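Local coordinates for phosphoenolpyruvate-protein phosphotransferase (Acinetobacter sp., PDB 3CI6), which probably transfers the phosphoryl group of phosphoenolpyruvate to a histidine of a partner protein, this chain being its GAF domain, at residues L118-L132 with L150-A162. Sequence-based numbering, arbitrary orientation.
Sequences LGVPVMYRRKVMGVL and LVTLCAQLSGVIA
Cys154 sets its SG among three side chains of the hairpin, 3.7 Å from Leu132 CB, 3.8 Å from Val122 CG2 and next to Val120 CG1; a thiol is small and apolar enough to sit where helix and sheet come close. Val122 divides its two methyls along the helix: CG1, anti to its backbone N (chi1 -177°), rests 3.7 Å from Ser158 CA and meets Ile161 CD1, while CG2 takes the sulfur. Toward the helix start, Leu150 meets Leu118 tip to tip, CD1 to CD2 at 3.6 Å, and crosses Val120 and Leu132 nearly at right angles. At the hairpin end, the methyl of Ala162 lies over the centre of the Tyr124 ring, a CH-pi contact of 3.6 Å to the centroid; so short a side chain lets the ring lie close to the helix. Ser158 OG stands at that ring's edge, in plane, and its hydrogen bond to Ala155 O (2.7 Å) satisfies the hydroxyl within the helix.

Further out, a classic beta bulge sets Met129 and Gly130 opposite Val122, and selenomethionine Met129 slides past Ile161. Helix 25-40 packs on helix 150-162, Val36 against Leu150 and Leu25 against Ile161, and His163 of the second subunit meets Tyr124 edge-to-face. With no hydrogen bond crossing between helix and hairpin, shape and hydrophobic burial hold this helix against the sheet of the GAF fold.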
# COMPACT_ATOMS: atom_id res chain seq x y z
N LEU B 118 2.32 -1.46 -19.61
CA LEU B 118 2.80 -0.83 -18.39
C LEU B 118 2.79 -1.88 -17.29
O LEU B 118 1.73 -2.31 -16.83
CB LEU B 118 1.90 0.36 -18.03
CG LEU B 118 2.06 1.01 -16.66
CD1 LEU B 118 3.48 1.36 -16.31
CD2 LEU B 118 1.16 2.28 -16.59
N GLY B 119 3.97 -2.35 -16.93
CA GLY B 119 4.11 -3.44 -15.92
C GLY B 119 4.77 -2.88 -14.68
O GLY B 119 5.76 -2.13 -14.78
N VAL B 120 4.22 -3.23 -13.51
CA VAL B 120 4.63 -2.67 -12.25
C VAL B 120 4.88 -3.84 -11.29
O VAL B 120 4.02 -4.72 -11.14
CB VAL B 120 3.55 -1.73 -11.67
CG1 VAL B 120 4.07 -1.13 -10.40
CG2 VAL B 120 3.20 -0.66 -12.68
N PRO B 121 6.06 -3.89 -10.69
CA PRO B 121 6.31 -5.03 -9.78
C PRO B 121 5.60 -4.85 -8.45
O PRO B 121 5.51 -3.74 -7.92
CB PRO B 121 7.79 -4.96 -9.57
CG PRO B 121 8.11 -3.53 -9.74
CD PRO B 121 7.20 -2.98 -10.76
N VAL B 122 5.12 -5.97 -7.90
CA VAL B 122 4.52 -6.02 -6.56
C VAL B 122 5.62 -6.62 -5.70
O VAL B 122 6.00 -7.78 -5.89
CB VAL B 122 3.22 -6.85 -6.53
CG1 VAL B 122 2.65 -6.77 -5.14
CG2 VAL B 122 2.22 -6.37 -7.58
N MSE B 123 6.17 -5.79 -4.81
CA MSE B 123 7.34 -6.12 -3.98
C MSE B 123 7.00 -6.07 -2.49
O MSE B 123 6.44 -5.08 -2.04
CB MSE B 123 8.44 -5.10 -4.22
CG MSE B 123 8.89 -4.92 -5.66
SE MSE B 123 9.70 -6.48 -6.48
CE MSE B 123 11.16 -6.65 -5.16
N TYR B 124 7.36 -7.11 -1.75
CA TYR B 124 7.21 -7.13 -0.30
C TYR B 124 8.52 -7.60 0.31
O TYR B 124 9.01 -8.65 -0.01
CB TYR B 124 6.12 -8.10 0.14
CG TYR B 124 5.86 -8.07 1.60
CD1 TYR B 124 5.05 -7.09 2.17
CD2 TYR B 124 6.43 -9.02 2.44
CE1 TYR B 124 4.82 -7.06 3.52
CE2 TYR B 124 6.21 -8.97 3.80
CZ TYR B 124 5.39 -8.02 4.32
OH TYR B 124 5.19 -8.03 5.69
N ARG B 125 9.07 -6.81 1.22
CA ARG B 125 10.29 -7.20 1.90
C ARG B 125 11.36 -7.69 0.94
O ARG B 125 11.98 -8.76 1.15
CB ARG B 125 10.00 -8.28 2.93
CG ARG B 125 11.16 -8.41 3.89
CD ARG B 125 10.80 -8.50 5.36
NE ARG B 125 9.72 -7.61 5.77
CZ ARG B 125 8.87 -7.91 6.76
NH1 ARG B 125 9.03 -9.05 7.45
NH2 ARG B 125 7.88 -7.07 7.07
N ARG B 126 11.56 -6.90 -0.12
CA ARG B 126 12.53 -7.17 -1.17
C ARG B 126 12.22 -8.37 -2.07
O ARG B 126 13.04 -8.69 -2.94
CB ARG B 126 13.95 -7.30 -0.62
CG ARG B 126 14.41 -6.06 0.18
CD ARG B 126 15.79 -6.21 0.70
NE ARG B 126 16.27 -4.95 1.28
CZ ARG B 126 17.51 -4.77 1.69
NH1 ARG B 126 18.38 -5.75 1.65
NH2 ARG B 126 17.87 -3.59 2.15
N LYS B 127 11.08 -9.04 -1.88
CA LYS B 127 10.71 -10.20 -2.68
C LYS B 127 9.60 -9.84 -3.67
O LYS B 127 8.66 -9.13 -3.34
CB LYS B 127 10.22 -11.32 -1.77
CG LYS B 127 9.84 -12.63 -2.43
CD LYS B 127 9.49 -13.67 -1.36
CE LYS B 127 9.04 -14.97 -1.96
NZ LYS B 127 9.98 -15.44 -2.99
N VAL B 128 9.69 -10.35 -4.90
CA VAL B 128 8.64 -10.14 -5.89
C VAL B 128 7.46 -11.05 -5.61
O VAL B 128 7.63 -12.27 -5.52
CB VAL B 128 9.15 -10.41 -7.31
CG1 VAL B 128 7.99 -10.40 -8.26
CG2 VAL B 128 10.15 -9.34 -7.68
N MSE B 129 6.32 -10.44 -5.35
CA MSE B 129 5.09 -11.14 -5.09
C MSE B 129 4.26 -11.32 -6.36
O MSE B 129 3.39 -12.17 -6.42
CB MSE B 129 4.22 -10.38 -4.08
CG MSE B 129 4.77 -10.10 -2.68
SE MSE B 129 4.78 -11.67 -1.63
CE MSE B 129 6.43 -11.82 -2.03
N GLY B 130 4.52 -10.49 -7.38
CA GLY B 130 3.66 -10.50 -8.59
C GLY B 130 3.97 -9.31 -9.46
O GLY B 130 4.89 -8.56 -9.17
N VAL B 131 3.20 -9.19 -10.53
CA VAL B 131 3.34 -8.12 -11.50
C VAL B 131 1.95 -7.67 -11.90
O VAL B 131 1.11 -8.46 -12.26
CB VAL B 131 4.13 -8.58 -12.74
CG1 VAL B 131 4.14 -7.43 -13.77
CG2 VAL B 131 5.54 -9.05 -12.35
N LEU B 132 1.73 -6.36 -11.84
CA LEU B 132 0.52 -5.74 -12.35
C LEU B 132 0.77 -5.27 -13.76
O LEU B 132 1.81 -4.66 -14.05
CB LEU B 132 0.15 -4.58 -11.45
CG LEU B 132 -1.04 -3.90 -12.09
CD1 LEU B 132 -2.22 -4.30 -11.41
CD2 LEU B 132 -0.86 -2.42 -12.37
N LEU B 150 -0.13 3.48 -9.52
CA LEU B 150 -0.03 2.02 -9.56
C LEU B 150 0.98 1.51 -8.55
O LEU B 150 0.76 0.46 -7.95
CB LEU B 150 0.34 1.55 -10.96
CG LEU B 150 -0.71 1.83 -12.03
CD1 LEU B 150 -0.20 1.38 -13.40
CD2 LEU B 150 -2.05 1.19 -11.69
N VAL B 151 2.13 2.19 -8.41
CA VAL B 151 3.11 1.77 -7.39
C VAL B 151 2.47 1.72 -6.00
O VAL B 151 2.68 0.78 -5.23
CB VAL B 151 4.38 2.63 -7.45
CG1 VAL B 151 5.27 2.44 -6.21
CG2 VAL B 151 5.14 2.36 -8.75
N THR B 152 1.68 2.74 -5.67
CA THR B 152 1.07 2.82 -4.35
C THR B 152 0.06 1.70 -4.13
O THR B 152 0.09 1.02 -3.09
CB THR B 152 0.47 4.21 -4.14
OG1 THR B 152 1.50 5.22 -4.31
CG2 THR B 152 -0.17 4.28 -2.71
N LEU B 153 -0.81 1.44 -5.12
CA LEU B 153 -1.72 0.31 -5.02
C LEU B 153 -0.98 -1.01 -4.94
O LEU B 153 -1.35 -1.90 -4.19
CB LEU B 153 -2.69 0.31 -6.20
CG LEU B 153 -3.74 1.39 -6.11
CD1 LEU B 153 -4.42 1.58 -7.50
CD2 LEU B 153 -4.76 1.13 -5.01
N CYS B 154 0.09 -1.16 -5.74
CA CYS B 154 0.80 -2.42 -5.67
C CYS B 154 1.41 -2.63 -4.26
O CYS B 154 1.47 -3.76 -3.74
CB CYS B 154 1.88 -2.50 -6.73
SG CYS B 154 1.25 -2.83 -8.37
N ALA B 155 1.87 -1.54 -3.64
CA ALA B 155 2.49 -1.64 -2.31
C ALA B 155 1.45 -2.05 -1.29
O ALA B 155 1.76 -2.82 -0.34
CB ALA B 155 3.06 -0.32 -1.95
N GLN B 156 0.22 -1.60 -1.47
CA GLN B 156 -0.86 -2.04 -0.57
C GLN B 156 -1.11 -3.52 -0.77
O GLN B 156 -1.19 -4.32 0.21
CB GLN B 156 -2.15 -1.30 -0.83
CG GLN B 156 -3.27 -1.79 0.07
CD GLN B 156 -4.57 -1.12 -0.17
OE1 GLN B 156 -4.74 -0.40 -1.17
NE2 GLN B 156 -5.52 -1.33 0.70
N LEU B 157 -1.20 -3.96 -2.03
CA LEU B 157 -1.47 -5.39 -2.27
C LEU B 157 -0.31 -6.25 -1.83
O LEU B 157 -0.50 -7.40 -1.49
CB LEU B 157 -1.81 -5.68 -3.73
CG LEU B 157 -3.20 -5.27 -4.21
CD1 LEU B 157 -3.24 -5.55 -5.69
CD2 LEU B 157 -4.33 -5.95 -3.48
N SER B 158 0.90 -5.70 -1.83
CA SER B 158 2.05 -6.55 -1.49
C SER B 158 1.90 -7.22 -0.14
O SER B 158 2.22 -8.41 0.02
CB SER B 158 3.34 -5.76 -1.59
OG SER B 158 3.53 -4.89 -0.50
N GLY B 159 1.39 -6.49 0.87
CA GLY B 159 1.17 -7.07 2.18
C GLY B 159 -0.04 -7.95 2.29
O GLY B 159 -0.02 -8.92 3.02
N VAL B 160 -1.10 -7.63 1.55
CA VAL B 160 -2.26 -8.52 1.45
C VAL B 160 -1.78 -9.88 0.89
O VAL B 160 -2.18 -10.94 1.39
CB VAL B 160 -3.32 -7.92 0.53
CG1 VAL B 160 -4.48 -8.88 0.43
CG2 VAL B 160 -3.86 -6.57 1.07
N ILE B 161 -0.96 -9.84 -0.15
CA ILE B 161 -0.45 -11.07 -0.76
C ILE B 161 0.48 -11.81 0.20
O ILE B 161 0.33 -13.03 0.43
CB ILE B 161 0.25 -10.76 -2.07
CG1 ILE B 161 -0.74 -10.21 -3.10
CG2 ILE B 161 0.92 -12.02 -2.64
CD1 ILE B 161 -0.04 -9.41 -4.24
N ALA B 162 1.44 -11.09 0.78
CA ALA B 162 2.32 -11.72 1.78
C ALA B 162 1.53 -12.38 2.94
O ALA B 162 1.79 -13.52 3.34
CB ALA B 162 3.31 -10.69 2.35